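Long-range contacts in ABC transporter, substrate binding protein (Polyamine) (Agrobacterium tumefaciens, PDB 4EUO), which binds gamma-aminobutyric acid (GABA) in the periplasm and probably delivers it to an ABC importer as the substrate-binding component: residues A[100-105]-A[219-224]; A[261-266]-A[280-285]; A[177-182]-A[198-203]; A[141-146]-A[160-165]. One frame throughout, in Å; residues are numbered along the deposited sequence.

Interaction 1 of 4, residues A[100-105]-A[219-224]; sequences YYSFVI and AQNITA. With ABU (gamma-amino-butanoic acid), chain E.
The phenol ring of Y101 lies between A224 and the bound GABA: A224 O sits over one face, and the ligand carbon CD approaches the opposite face, 3.9 Å from CE2 and displaced toward the rim. A224 CB touches the same ring, 3.6 Å from CZ. With chi1 at 67°, CG stands between the backbone N and the carbonyl carbon, which swings the ring over A224. Y100 lays CZ and OH obliquely against T223, with Y100 CZ 3.7 Å from T223 CB. The two strands form an antiparallel ladder. Y101 and A224 exchange both their N-H groups and carbonyls, Y101 N to A224 O at 2.9 Å being practically straight (179°), and F103 and I222 do likewise, with F103 N 2.8 Å from I222 O. S102 and T223 form the non-hydrogen-bonded pair between them. S102 OG donates to N221 OD1 at 2.8 Å, and Q289 NE2 binds the same N221 oxygen, while N291 binds T223 OG1. This buried core of a class D periplasmic binding protein thus presents Y101 to the ligand. Strand 196-200 flanks 96-107 on its other edge, strand 289-291 runs parallel to 215-229, and helix 142-149 packs against I222.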
loop_
_atom_site.group_PDB
_atom_site.type_symbol
_atom_site.label_atom_id
_atom_site.label_comp_id
_atom_site.label_asym_id
_atom_site.label_seq_id
_atom_site.Cartn_x
_atom_site.Cartn_y
_atom_site.Cartn_z
ATOM N N TYR A 100 -7.634 1.238 0.002
ATOM C CA TYR A 100 -7.428 0.695 -1.328
ATOM C C TYR A 100 -6.570 1.682 -2.084
ATOM O O TYR A 100 -6.804 2.899 -2.017
ATOM C CB TYR A 100 -8.809 0.463 -1.947
ATOM C CG TYR A 100 -8.847 -0.155 -3.320
ATOM C CD1 TYR A 100 -8.850 -1.532 -3.483
ATOM C CD2 TYR A 100 -9.016 0.632 -4.457
ATOM C CE1 TYR A 100 -9.002 -2.117 -4.739
ATOM C CE2 TYR A 100 -9.144 0.057 -5.727
ATOM C CZ TYR A 100 -9.168 -1.315 -5.850
ATOM O OH TYR A 100 -9.370 -1.897 -7.083
ATOM N N TYR A 101 -5.542 1.198 -2.792
ATOM C CA TYR A 101 -4.600 2.113 -3.422
ATOM C C TYR A 101 -4.151 1.602 -4.763
ATOM O O TYR A 101 -4.423 0.455 -5.118
ATOM C CB TYR A 101 -3.368 2.309 -2.501
ATOM C CG TYR A 101 -2.491 1.092 -2.310
ATOM C CD1 TYR A 101 -1.402 0.854 -3.143
ATOM C CD2 TYR A 101 -2.732 0.188 -1.274
ATOM C CE1 TYR A 101 -0.584 -0.260 -2.957
ATOM C CE2 TYR A 101 -1.928 -0.934 -1.086
ATOM C CZ TYR A 101 -0.850 -1.142 -1.920
ATOM O OH TYR A 101 -0.013 -2.213 -1.740
ATOM N N SER A 102 -3.361 2.430 -5.467
ATOM C CA SER A 102 -2.757 2.023 -6.711
ATOM C C SER A 102 -1.284 2.357 -6.738
ATOM O O SER A 102 -0.872 3.360 -6.144
ATOM C CB SER A 102 -3.353 2.805 -7.882
ATOM O OG SER A 102 -4.706 2.431 -8.056
ATOM N N PHE A 103 -0.520 1.555 -7.469
ATOM C CA PHE A 103 0.788 1.959 -7.933
ATOM C C PHE A 103 0.533 2.722 -9.242
ATOM O O PHE A 103 -0.170 2.216 -10.127
ATOM C CB PHE A 103 1.701 0.781 -8.223
ATOM C CG PHE A 103 2.145 0.110 -6.963
ATOM C CD1 PHE A 103 3.162 0.658 -6.189
ATOM C CD2 PHE A 103 1.546 -1.059 -6.541
ATOM C CE1 PHE A 103 3.557 0.033 -4.995
ATOM C CE2 PHE A 103 1.938 -1.668 -5.355
ATOM C CZ PHE A 103 2.967 -1.135 -4.604
ATOM N N VAL A 104 1.065 3.924 -9.331
ATOM C CA VAL A 104 0.931 4.818 -10.480
ATOM C C VAL A 104 2.285 5.286 -10.912
ATOM O O VAL A 104 3.292 5.128 -10.197
ATOM C CB VAL A 104 0.058 6.035 -10.105
ATOM C CG1 VAL A 104 -1.358 5.588 -9.735
ATOM C CG2 VAL A 104 0.679 6.821 -8.941
ATOM N N ILE A 105 2.323 5.932 -12.088
ATOM C CA ILE A 105 3.588 6.457 -12.573
ATOM C C ILE A 105 3.656 7.921 -12.187
ATOM O O ILE A 105 3.018 8.779 -12.830
ATOM C CB ILE A 105 3.758 6.233 -14.086
ATOM C CG1 ILE A 105 3.614 4.730 -14.413
ATOM C CG2 ILE A 105 5.128 6.757 -14.531
ATOM C CD1 ILE A 105 3.606 4.411 -15.933
ATOM N N ALA A 219 -2.405 5.295 -16.225
ATOM C CA ALA A 219 -2.524 4.283 -17.275
ATOM C C ALA A 219 -2.052 2.913 -16.766
ATOM O O ALA A 219 -0.902 2.740 -16.381
ATOM C CB ALA A 219 -1.724 4.706 -18.509
ATOM N N GLN A 220 -2.947 1.926 -16.816
ATOM C CA GLN A 220 -2.707 0.573 -16.283
ATOM C C GLN A 220 -2.293 0.640 -14.794
ATOM O O GLN A 220 -1.487 -0.156 -14.339
ATOM C CB GLN A 220 -1.705 -0.255 -17.092
ATOM C CG GLN A 220 -2.141 -0.466 -18.550
ATOM C CD GLN A 220 -1.068 -1.236 -19.257
ATOM O OE1 GLN A 220 0.091 -0.849 -19.320
ATOM N NE2 GLN A 220 -1.423 -2.411 -19.767
ATOM N N ASN A 221 -2.842 1.589 -14.048
ATOM C CA ASN A 221 -2.490 1.695 -12.607
ATOM C C ASN A 221 -2.792 0.347 -11.961
ATOM O O ASN A 221 -3.774 -0.302 -12.321
ATOM C CB ASN A 221 -3.218 2.847 -11.959
ATOM C CG ASN A 221 -4.702 2.664 -11.808
ATOM O OD1 ASN A 221 -5.189 2.188 -10.770
ATOM N ND2 ASN A 221 -5.487 3.130 -12.817
ATOM N N ILE A 222 -1.952 -0.071 -11.002
ATOM C CA ILE A 222 -2.050 -1.403 -10.424
ATOM C C ILE A 222 -2.613 -1.286 -9.027
ATOM O O ILE A 222 -1.968 -0.697 -8.141
ATOM C CB ILE A 222 -0.681 -2.070 -10.443
ATOM C CG1 ILE A 222 -0.135 -2.193 -11.882
ATOM C CG2 ILE A 222 -0.745 -3.448 -9.729
ATOM C CD1 ILE A 222 1.376 -2.468 -11.873
ATOM N N THR A 223 -3.806 -1.853 -8.799
ATOM C CA THR A 223 -4.450 -1.726 -7.493
ATOM C C THR A 223 -4.073 -2.820 -6.535
ATOM O O THR A 223 -3.710 -3.943 -6.924
ATOM C CB THR A 223 -5.984 -1.735 -7.604
ATOM O OG1 THR A 223 -6.409 -3.007 -8.087
ATOM C CG2 THR A 223 -6.492 -0.689 -8.522
ATOM N N ALA A 224 -4.151 -2.482 -5.246
ATOM C CA ALA A 224 -3.947 -3.396 -4.141
ATOM C C ALA A 224 -4.593 -2.761 -2.917
ATOM O O ALA A 224 -5.184 -1.683 -3.027
ATOM C CB ALA A 224 -2.455 -3.686 -3.920
HETATM N N ABU E . 1.223 -0.391 1.499
HETATM C CD ABU E . 0.780 0.923 1.017
HETATM C CB ABU E . 1.318 2.042 1.875
HETATM C CG ABU E . 0.814 3.347 1.360
HETATM C C ABU E . 1.376 4.579 2.036
HETATM O O ABU E . 1.254 5.740 1.397
HETATM O OXT ABU E . 2.076 4.531 3.144
#

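Interaction 2 of 4, residues A[261-266]-A[280-285]; sequences GYAPVN and SLPDQQ. With ABU (gamma-amino-butanoic acid), chain E.
Two donors and a methylene group converge on G261 O. A water spans 2.8 Å to G261 O and 3.0 Å to S280 O, donating to both and so bridging the two loops; N201 ND2 is the second donor to G261 O, and P282 CD approaches that oxygen to 3.3 Å. G261, the first residue beyond helix 250-260, has a positive phi of 90°, and the chain then runs past L281 and P282. L281 is the main apolar partner: its CD2 lies 3.6 Å from Y262 O, a buried oxygen with no polar partner in the model, while its CD1 meets P264 CD at 3.9 Å, the two side chains crossing at about a right angle. A263 CB packs against L281 CB, P282 CD and the carboxylate of D283, whose CG is turned in between its own N and carbonyl carbon (chi1 61°) and ends 3.6 Å from that methyl. The Y262 CB leads away from 280-285, and the ring end reaches the pocket, where Y262 OH donates to GABA O at 2.6 Å, the oxygen lying near the ring plane. The contact therefore backs a ligand-binding loop with a short 3-10 turn, 282-284. Around it, A263 pairs with Y100 of strand 96-107, F99 stacks on Y262, P282 leans on helix 201-209, and P264 packs on helix 250-260.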
loop_
_atom_site.group_PDB
_atom_site.type_symbol
_atom_site.label_atom_id
_atom_site.label_comp_id
_atom_site.label_asym_id
_atom_site.label_seq_id
_atom_site.Cartn_x
_atom_site.Cartn_y
_atom_site.Cartn_z
ATOM N N GLY A 261 -6.018 10.599 -0.412
ATOM C CA GLY A 261 -6.142 10.265 -1.825
ATOM C C GLY A 261 -6.258 8.757 -2.055
ATOM O O GLY A 261 -6.289 8.317 -3.197
ATOM N N TYR A 262 -6.372 7.966 -0.980
ATOM C CA TYR A 262 -6.601 6.518 -1.089
ATOM C C TYR A 262 -8.108 6.290 -1.050
ATOM O O TYR A 262 -8.847 7.165 -0.585
ATOM C CB TYR A 262 -5.906 5.749 0.056
ATOM C CG TYR A 262 -4.400 5.766 -0.097
ATOM C CD1 TYR A 262 -3.805 5.404 -1.296
ATOM C CD2 TYR A 262 -3.574 6.212 0.940
ATOM C CE1 TYR A 262 -2.424 5.432 -1.454
ATOM C CE2 TYR A 262 -2.192 6.258 0.789
ATOM C CZ TYR A 262 -1.632 5.892 -0.422
ATOM O OH TYR A 262 -0.295 6.027 -0.645
ATOM N N ALA A 263 -8.572 5.151 -1.562
ATOM C CA ALA A 263 -10.000 4.861 -1.563
ATOM C C ALA A 263 -10.412 4.169 -0.279
ATOM O O ALA A 263 -9.666 3.358 0.292
ATOM C CB ALA A 263 -10.365 4.007 -2.769
ATOM N N PRO A 264 -11.626 4.471 0.211
ATOM C CA PRO A 264 -12.114 3.798 1.417
ATOM C C PRO A 264 -12.489 2.344 1.151
ATOM O O PRO A 264 -12.769 1.955 0.006
ATOM C CB PRO A 264 -13.322 4.633 1.820
ATOM C CG PRO A 264 -13.794 5.256 0.563
ATOM C CD PRO A 264 -12.617 5.415 -0.347
ATOM N N VAL A 265 -12.513 1.564 2.226
ATOM C CA VAL A 265 -12.870 0.149 2.240
ATOM C C VAL A 265 -14.068 -0.128 3.131
ATOM O O VAL A 265 -14.238 -1.218 3.658
ATOM C CB VAL A 265 -11.651 -0.776 2.498
ATOM C CG1 VAL A 265 -10.721 -0.767 1.262
ATOM C CG2 VAL A 265 -10.896 -0.331 3.749
ATOM N N ASN A 266 -14.928 0.897 3.250
ATOM C CA ASN A 266 -16.255 0.811 3.863
ATOM C C ASN A 266 -17.163 1.265 2.727
ATOM O O ASN A 266 -16.936 2.329 2.131
ATOM C CB ASN A 266 -16.396 1.693 5.083
ATOM C CG ASN A 266 -17.764 1.513 5.723
ATOM O OD1 ASN A 266 -18.794 1.755 5.072
ATOM N ND2 ASN A 266 -17.809 1.073 6.970
ATOM N N SER A 280 -11.496 11.186 -7.997
ATOM C CA SER A 280 -10.071 11.003 -8.275
ATOM C C SER A 280 -9.449 9.797 -7.558
ATOM O O SER A 280 -8.248 9.569 -7.727
ATOM C CB SER A 280 -9.320 12.265 -7.851
ATOM O OG SER A 280 -9.415 12.467 -6.448
ATOM N N LEU A 281 -10.218 9.102 -6.709
ATOM C CA LEU A 281 -9.681 8.011 -5.896
ATOM C C LEU A 281 -9.419 6.779 -6.736
ATOM O O LEU A 281 -10.030 6.600 -7.799
ATOM C CB LEU A 281 -10.598 7.711 -4.714
ATOM C CG LEU A 281 -10.935 8.890 -3.774
ATOM C CD1 LEU A 281 -11.857 8.442 -2.706
ATOM C CD2 LEU A 281 -9.673 9.575 -3.184
ATOM N N PRO A 282 -8.506 5.895 -6.295
ATOM C CA PRO A 282 -8.124 4.745 -7.139
ATOM C C PRO A 282 -9.269 3.871 -7.608
ATOM O O PRO A 282 -9.194 3.349 -8.714
ATOM C CB PRO A 282 -7.205 3.924 -6.231
ATOM C CG PRO A 282 -6.617 4.933 -5.331
ATOM C CD PRO A 282 -7.639 6.009 -5.106
ATOM N N ASP A 283 -10.320 3.724 -6.807
ATOM C CA ASP A 283 -11.441 2.879 -7.230
ATOM C C ASP A 283 -12.298 3.498 -8.348
ATOM O O ASP A 283 -13.184 2.814 -8.881
ATOM C CB ASP A 283 -12.273 2.446 -6.021
ATOM C CG ASP A 283 -12.916 3.551 -5.227
ATOM O OD1 ASP A 283 -12.580 4.743 -5.468
ATOM O OD2 ASP A 283 -13.702 3.227 -4.285
ATOM N N GLN A 284 -12.019 4.757 -8.725
ATOM C CA GLN A 284 -12.659 5.447 -9.844
ATOM C C GLN A 284 -11.729 5.593 -11.047
ATOM O O GLN A 284 -12.179 6.045 -12.104
ATOM C CB GLN A 284 -13.165 6.838 -9.426
ATOM C CG GLN A 284 -14.185 6.789 -8.287
ATOM C CD GLN A 284 -15.480 6.142 -8.699
ATOM O OE1 GLN A 284 -15.995 6.375 -9.794
ATOM N NE2 GLN A 284 -16.026 5.304 -7.837
ATOM N N GLN A 285 -10.431 5.236 -10.919
ATOM C CA GLN A 285 -9.455 5.412 -11.994
ATOM C C GLN A 285 -9.413 4.135 -12.805
ATOM O O GLN A 285 -8.379 3.479 -12.934
ATOM C CB GLN A 285 -8.077 5.746 -11.385
ATOM C CG GLN A 285 -8.100 7.031 -10.539
ATOM C CD GLN A 285 -8.033 8.331 -11.313
ATOM O OE1 GLN A 285 -7.897 9.423 -10.712
ATOM N NE2 GLN A 285 -7.981 8.269 -12.633
HETATM N N ABU E . 1.223 -0.391 1.499
HETATM C CD ABU E . 0.780 0.923 1.017
HETATM C CB ABU E . 1.318 2.042 1.875
HETATM C CG ABU E . 0.814 3.347 1.360
HETATM C C ABU E . 1.376 4.579 2.036
HETATM O O ABU E . 1.254 5.740 1.397
HETATM O OXT ABU E . 2.076 4.531 3.144
HETATM O O HOH W 1 -6.338 9.882 -5.458
#

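Interaction 3 of 4, residues A[177-182]-A[198-203]; sequences IWWSGG and SVWNGR. With ABU (gamma-amino-butanoic acid), chain E.
W179 drives the edge of its indole into the face of W200, a T-shaped pair whose six-membered rings have centroids 4.7 Å apart and planes at 77°. CH2 of W179 is the foremost atom, 3.4 Å from W200 CE2. GABA occupies the opposite face of W200 with its methylene chain, CB lying over the centre of the indole. The rotation of W179 is fixed by NE1, which donates in the ring plane to S198 O at 2.9 Å; its CG, set between backbone N and carbonyl carbon, brings the indole across to strand 198-200. The axes of 177-179, a weakly bonded strand, and 198-200 are nearly parallel (15°) and 9.4 Å apart at closest approach, because strand 132-135 lies between them in the sheet of this periplasmic-binding-protein fold. At the carboxylate end of GABA, R203 uses two N-H groups: NE reaches GABA O at 2.9 Å and NH2 reaches OXT at 2.8 Å, the latter almost straight at 174°, with the carboxylate carbon in the guanidinium plane. Over one face of that guanidinium lies G182 CA, 3.5 Å from R203 CZ, and G182 N comes 3.4 Å from W200 CZ3. G182 begins helix 182-190 after the N-cap residue G181; Y135 stacks on W179, and G9 O takes a further bond from R203 NH2.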
loop_
_atom_site.group_PDB
_atom_site.type_symbol
_atom_site.label_atom_id
_atom_site.label_comp_id
_atom_site.label_asym_id
_atom_site.label_seq_id
_atom_site.Cartn_x
_atom_site.Cartn_y
_atom_site.Cartn_z
ATOM N N ILE A 177 16.673 3.212 -8.922
ATOM C CA ILE A 177 16.990 3.587 -7.555
ATOM C C ILE A 177 15.751 3.069 -6.774
ATOM O O ILE A 177 14.608 3.455 -7.095
ATOM C CB ILE A 177 17.177 5.094 -7.335
ATOM C CG1 ILE A 177 18.382 5.611 -8.136
ATOM C CG2 ILE A 177 17.370 5.379 -5.812
ATOM C CD1 ILE A 177 18.607 7.082 -8.020
ATOM N N TRP A 178 15.957 2.213 -5.795
ATOM C CA TRP A 178 14.848 1.606 -5.075
ATOM C C TRP A 178 14.331 2.495 -3.974
ATOM O O TRP A 178 15.119 3.212 -3.352
ATOM C CB TRP A 178 15.315 0.278 -4.462
ATOM C CG TRP A 178 15.863 -0.668 -5.481
ATOM C CD1 TRP A 178 17.190 -0.891 -5.773
ATOM C CD2 TRP A 178 15.110 -1.537 -6.323
ATOM N NE1 TRP A 178 17.297 -1.845 -6.757
ATOM C CE2 TRP A 178 16.030 -2.252 -7.124
ATOM C CE3 TRP A 178 13.723 -1.766 -6.508
ATOM C CZ2 TRP A 178 15.615 -3.192 -8.075
ATOM C CZ3 TRP A 178 13.323 -2.701 -7.442
ATOM C CH2 TRP A 178 14.262 -3.398 -8.219
ATOM N N TRP A 179 13.001 2.471 -3.743
ATOM C CA TRP A 179 12.439 3.174 -2.580
ATOM C C TRP A 179 12.040 2.139 -1.546
ATOM O O TRP A 179 11.338 1.159 -1.832
ATOM C CB TRP A 179 11.289 4.167 -2.907
ATOM C CG TRP A 179 10.108 3.661 -3.689
ATOM C CD1 TRP A 179 9.948 3.711 -5.041
ATOM C CD2 TRP A 179 8.881 3.148 -3.158
ATOM N NE1 TRP A 179 8.699 3.254 -5.395
ATOM C CE2 TRP A 179 8.029 2.885 -4.257
ATOM C CE3 TRP A 179 8.406 2.908 -1.862
ATOM C CZ2 TRP A 179 6.721 2.426 -4.099
ATOM C CZ3 TRP A 179 7.103 2.463 -1.708
ATOM C CH2 TRP A 179 6.289 2.191 -2.818
ATOM N N SER A 180 12.527 2.369 -0.307
ATOM C CA SER A 180 12.249 1.459 0.810
ATOM C C SER A 180 10.948 1.761 1.503
ATOM O O SER A 180 10.440 0.910 2.233
ATOM C CB SER A 180 13.358 1.560 1.847
ATOM O OG SER A 180 14.559 1.071 1.283
ATOM N N GLY A 181 10.473 2.974 1.368
ATOM C CA GLY A 181 9.252 3.389 2.035
ATOM C C GLY A 181 8.701 4.620 1.379
ATOM O O GLY A 181 9.295 5.176 0.449
ATOM N N GLY A 182 7.565 5.066 1.887
ATOM C CA GLY A 182 6.834 6.151 1.254
ATOM C C GLY A 182 7.572 7.464 1.175
ATOM O O GLY A 182 7.635 8.081 0.118
ATOM N N SER A 198 7.319 4.052 -10.228
ATOM C CA SER A 198 6.073 3.414 -9.778
ATOM C C SER A 198 5.936 3.636 -8.280
ATOM O O SER A 198 6.761 3.134 -7.513
ATOM C CB SER A 198 6.102 1.936 -10.082
ATOM O OG SER A 198 4.905 1.387 -9.544
ATOM N N VAL A 199 4.945 4.407 -7.870
ATOM C CA VAL A 199 4.815 4.850 -6.492
ATOM C C VAL A 199 3.395 4.693 -5.992
ATOM O O VAL A 199 2.444 4.588 -6.779
ATOM C CB VAL A 199 5.237 6.357 -6.369
ATOM C CG1 VAL A 199 6.717 6.529 -6.741
ATOM C CG2 VAL A 199 4.382 7.232 -7.281
ATOM N N TRP A 200 3.224 4.718 -4.664
ATOM C CA TRP A 200 1.906 4.669 -4.051
ATOM C C TRP A 200 1.192 5.965 -4.397
ATOM O O TRP A 200 1.753 7.053 -4.189
ATOM C CB TRP A 200 2.038 4.513 -2.536
ATOM C CG TRP A 200 2.604 3.217 -2.062
ATOM C CD1 TRP A 200 2.365 1.979 -2.576
ATOM C CD2 TRP A 200 3.408 3.020 -0.892
ATOM N NE1 TRP A 200 2.996 1.009 -1.807
ATOM C CE2 TRP A 200 3.628 1.626 -0.756
ATOM C CE3 TRP A 200 3.962 3.887 0.061
ATOM C CZ2 TRP A 200 4.398 1.084 0.283
ATOM C CZ3 TRP A 200 4.674 3.348 1.125
ATOM C CH2 TRP A 200 4.910 1.963 1.212
ATOM N N ASN A 201 -0.067 5.883 -4.885
ATOM C CA ASN A 201 -0.710 7.089 -5.395
ATOM C C ASN A 201 -0.849 8.204 -4.374
ATOM O O ASN A 201 -0.662 9.386 -4.706
ATOM C CB ASN A 201 -2.044 6.756 -6.058
ATOM C CG ASN A 201 -3.136 6.393 -5.076
ATOM O OD1 ASN A 201 -3.206 5.254 -4.575
ATOM N ND2 ASN A 201 -3.978 7.374 -4.741
ATOM N N GLY A 202 -1.173 7.849 -3.149
ATOM C CA GLY A 202 -1.397 8.833 -2.109
ATOM C C GLY A 202 -0.136 9.593 -1.757
ATOM O O GLY A 202 -0.215 10.740 -1.294
ATOM N N ARG A 203 1.045 9.022 -2.016
ATOM C CA ARG A 203 2.285 9.755 -1.745
ATOM C C ARG A 203 2.438 10.920 -2.721
ATOM O O ARG A 203 3.024 11.946 -2.349
ATOM C CB ARG A 203 3.469 8.816 -1.831
ATOM C CG ARG A 203 3.458 7.758 -0.736
ATOM C CD ARG A 203 3.852 8.363 0.613
ATOM N NE ARG A 203 3.586 7.415 1.700
ATOM C CZ ARG A 203 4.079 7.538 2.927
ATOM N NH1 ARG A 203 4.905 8.532 3.219
ATOM N NH2 ARG A 203 3.818 6.620 3.852
HETATM N N ABU E . 1.223 -0.391 1.499
HETATM C CD ABU E . 0.780 0.923 1.017
HETATM C CB ABU E . 1.318 2.042 1.875
HETATM C CG ABU E . 0.814 3.347 1.360
HETATM C C ABU E . 1.376 4.579 2.036
HETATM O O ABU E . 1.254 5.740 1.397
HETATM O OXT ABU E . 2.076 4.531 3.144
#

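Interaction 4 of 4, residues A[141-146]-A[160-165]; sequences GVIEAA and LDLDRA. With SO4 (sulfate ion), chain F.
A buried carboxylate borders this otherwise apolar contact: E144 OE2 lies 4.1 Å from L160 CD2. The E144 chain is bent at chi2 (83°), curling the carboxylate back so that E144 OE1 takes G141 N at 2.8 Å, while Y158 and W297 hold OE2. Most of the touching between helix 142-149 and segment 160-165 is between methyl groups. I143 holds the middle: its CG2, anti to the backbone N, lies 3.7 Å from A165 CB and 4.1 Å from L160 CD1, while its CD1 reaches L162 CD2 at 3.9 Å along an oblique crossing. At the far end A146 CB rests 3.8 Å from A165 O, small side chains letting the backbones come near. I304 and W308 of helix 301-313 back I143. D161, the N-cap residue of helix 162-170, accepts R164 N through OD1, met from above the carboxylate plane. On the same helix end sits a sulfate ion, probably carried over from crystallisation: L162 N donates to sulfate O3 at 2.9 Å and D163 N to O4 at 3.0 Å. With E144 bound by G141, Y158 and W297, the interface itself rests on apolar packing, and the helix N-terminus, with R307, probably offsets the nearby carboxylate of D163 in holding the sulfate.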
loop_
_atom_site.group_PDB
_atom_site.type_symbol
_atom_site.label_atom_id
_atom_site.label_comp_id
_atom_site.label_asym_id
_atom_site.label_seq_id
_atom_site.Cartn_x
_atom_site.Cartn_y
_atom_site.Cartn_z
ATOM N N GLY A 141 3.284 -5.607 -7.478
ATOM C CA GLY A 141 3.430 -4.331 -8.168
ATOM C C GLY A 141 4.515 -4.279 -9.223
ATOM O O GLY A 141 4.230 -4.070 -10.410
ATOM N N VAL A 142 5.783 -4.419 -8.806
ATOM C CA VAL A 142 6.896 -4.238 -9.754
ATOM C C VAL A 142 6.918 -5.354 -10.785
ATOM O O VAL A 142 7.092 -5.089 -11.992
ATOM C CB VAL A 142 8.241 -4.132 -9.033
ATOM C CG1 VAL A 142 9.349 -4.045 -10.066
ATOM C CG2 VAL A 142 8.279 -2.895 -8.161
ATOM N N ILE A 143 6.744 -6.604 -10.357
ATOM C CA ILE A 143 6.753 -7.716 -11.309
ATOM C C ILE A 143 5.607 -7.531 -12.310
ATOM O O ILE A 143 5.814 -7.689 -13.511
ATOM C CB ILE A 143 6.677 -9.039 -10.514
ATOM C CG1 ILE A 143 8.039 -9.315 -9.835
ATOM C CG2 ILE A 143 6.247 -10.215 -11.441
ATOM C CD1 ILE A 143 8.002 -10.308 -8.708
ATOM N N GLU A 144 4.410 -7.182 -11.833
ATOM C CA GLU A 144 3.289 -6.959 -12.732
ATOM C C GLU A 144 3.570 -5.795 -13.687
ATOM O O GLU A 144 3.313 -5.917 -14.887
ATOM C CB GLU A 144 2.006 -6.671 -11.938
ATOM C CG GLU A 144 1.413 -7.860 -11.171
ATOM C CD GLU A 144 1.994 -8.176 -9.807
ATOM O OE1 GLU A 144 3.033 -7.599 -9.408
ATOM O OE2 GLU A 144 1.354 -9.000 -9.111
ATOM N N ALA A 145 4.156 -4.705 -13.197
ATOM C CA ALA A 145 4.465 -3.584 -14.082
ATOM C C ALA A 145 5.461 -4.010 -15.162
ATOM O O ALA A 145 5.294 -3.609 -16.331
ATOM C CB ALA A 145 5.008 -2.421 -13.272
ATOM N N ALA A 146 6.490 -4.799 -14.808
ATOM C CA ALA A 146 7.464 -5.278 -15.799
ATOM C C ALA A 146 6.753 -6.142 -16.857
ATOM O O ALA A 146 7.031 -6.000 -18.061
ATOM C CB ALA A 146 8.532 -6.099 -15.090
ATOM N N LEU A 160 2.147 -15.640 -12.344
ATOM C CA LEU A 160 3.213 -14.774 -12.798
ATOM C C LEU A 160 4.318 -15.504 -13.528
ATOM O O LEU A 160 4.766 -16.543 -13.059
ATOM C CB LEU A 160 3.831 -14.046 -11.607
ATOM C CG LEU A 160 2.911 -13.089 -10.858
ATOM C CD1 LEU A 160 3.588 -12.666 -9.564
ATOM C CD2 LEU A 160 2.475 -11.888 -11.722
ATOM N N ASP A 161 4.801 -14.927 -14.640
ATOM C CA ASP A 161 5.971 -15.450 -15.324
ATOM C C ASP A 161 7.176 -14.673 -14.758
ATOM O O ASP A 161 7.553 -13.595 -15.252
ATOM C CB ASP A 161 5.828 -15.288 -16.827
ATOM C CG ASP A 161 6.924 -15.951 -17.622
ATOM O OD1 ASP A 161 8.006 -16.196 -17.044
ATOM O OD2 ASP A 161 6.754 -16.074 -18.860
ATOM N N LEU A 162 7.753 -15.206 -13.687
ATOM C CA LEU A 162 8.825 -14.507 -12.993
ATOM C C LEU A 162 10.060 -14.347 -13.856
ATOM O O LEU A 162 10.631 -13.253 -13.886
ATOM C CB LEU A 162 9.157 -15.164 -11.651
ATOM C CG LEU A 162 8.031 -15.220 -10.631
ATOM C CD1 LEU A 162 8.523 -15.854 -9.333
ATOM C CD2 LEU A 162 7.472 -13.822 -10.316
ATOM N N ASP A 163 10.433 -15.383 -14.634
ATOM C CA ASP A 163 11.607 -15.296 -15.501
ATOM C C ASP A 163 11.442 -14.193 -16.502
ATOM O O ASP A 163 12.373 -13.411 -16.718
ATOM C CB ASP A 163 11.838 -16.639 -16.206
ATOM C CG ASP A 163 12.478 -17.713 -15.346
ATOM O OD1 ASP A 163 12.972 -17.382 -14.239
ATOM O OD2 ASP A 163 12.501 -18.885 -15.784
ATOM N N ARG A 164 10.238 -14.064 -17.065
ATOM C CA ARG A 164 9.993 -13.024 -18.048
ATOM C C ARG A 164 10.067 -11.636 -17.377
ATOM O O ARG A 164 10.637 -10.701 -17.935
ATOM C CB ARG A 164 8.627 -13.249 -18.686
ATOM C CG ARG A 164 8.242 -12.219 -19.712
ATOM C CD ARG A 164 6.930 -12.594 -20.356
ATOM N NE ARG A 164 6.531 -11.593 -21.338
ATOM C CZ ARG A 164 5.515 -11.755 -22.192
ATOM N NH1 ARG A 164 4.772 -12.857 -22.151
ATOM N NH2 ARG A 164 5.236 -10.815 -23.087
ATOM N N ALA A 165 9.473 -11.497 -16.175
ATOM C CA ALA A 165 9.511 -10.232 -15.459
ATOM C C ALA A 165 10.941 -9.837 -15.137
ATOM O O ALA A 165 11.308 -8.671 -15.330
ATOM C CB ALA A 165 8.697 -10.324 -14.179
HETATM S S SO4 F . 8.560 -18.929 -13.529
HETATM O O1 SO4 F . 8.871 -19.729 -12.368
HETATM O O2 SO4 F . 8.174 -19.825 -14.651
HETATM O O3 SO4 F . 7.451 -18.016 -13.244
HETATM O O4 SO4 F . 9.757 -18.169 -13.837
#

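Interactions 1, 2 and 3 meet around GABA, whereas interaction 4 lies farther off, with the E144 side chain about 13 Å from the ligand. Strand 96-107 connects the first three: Y100 O is 2.9 Å from A263 N of interaction 2, and S102 O is 2.9 Å from N201 N of interaction 3. Y101, Y262, W200 and R203 thus reach one ligand from three contacts, and T12 and D226 add further bonds to it. Interactions 2 and 3, with centres about 18 Å apart, still touch where Y262 OH lies 3.4 Å from W200 CB. Interaction 4 joins the group through interaction 1, I222 CD1 coming within 3.6 Å of G141 O.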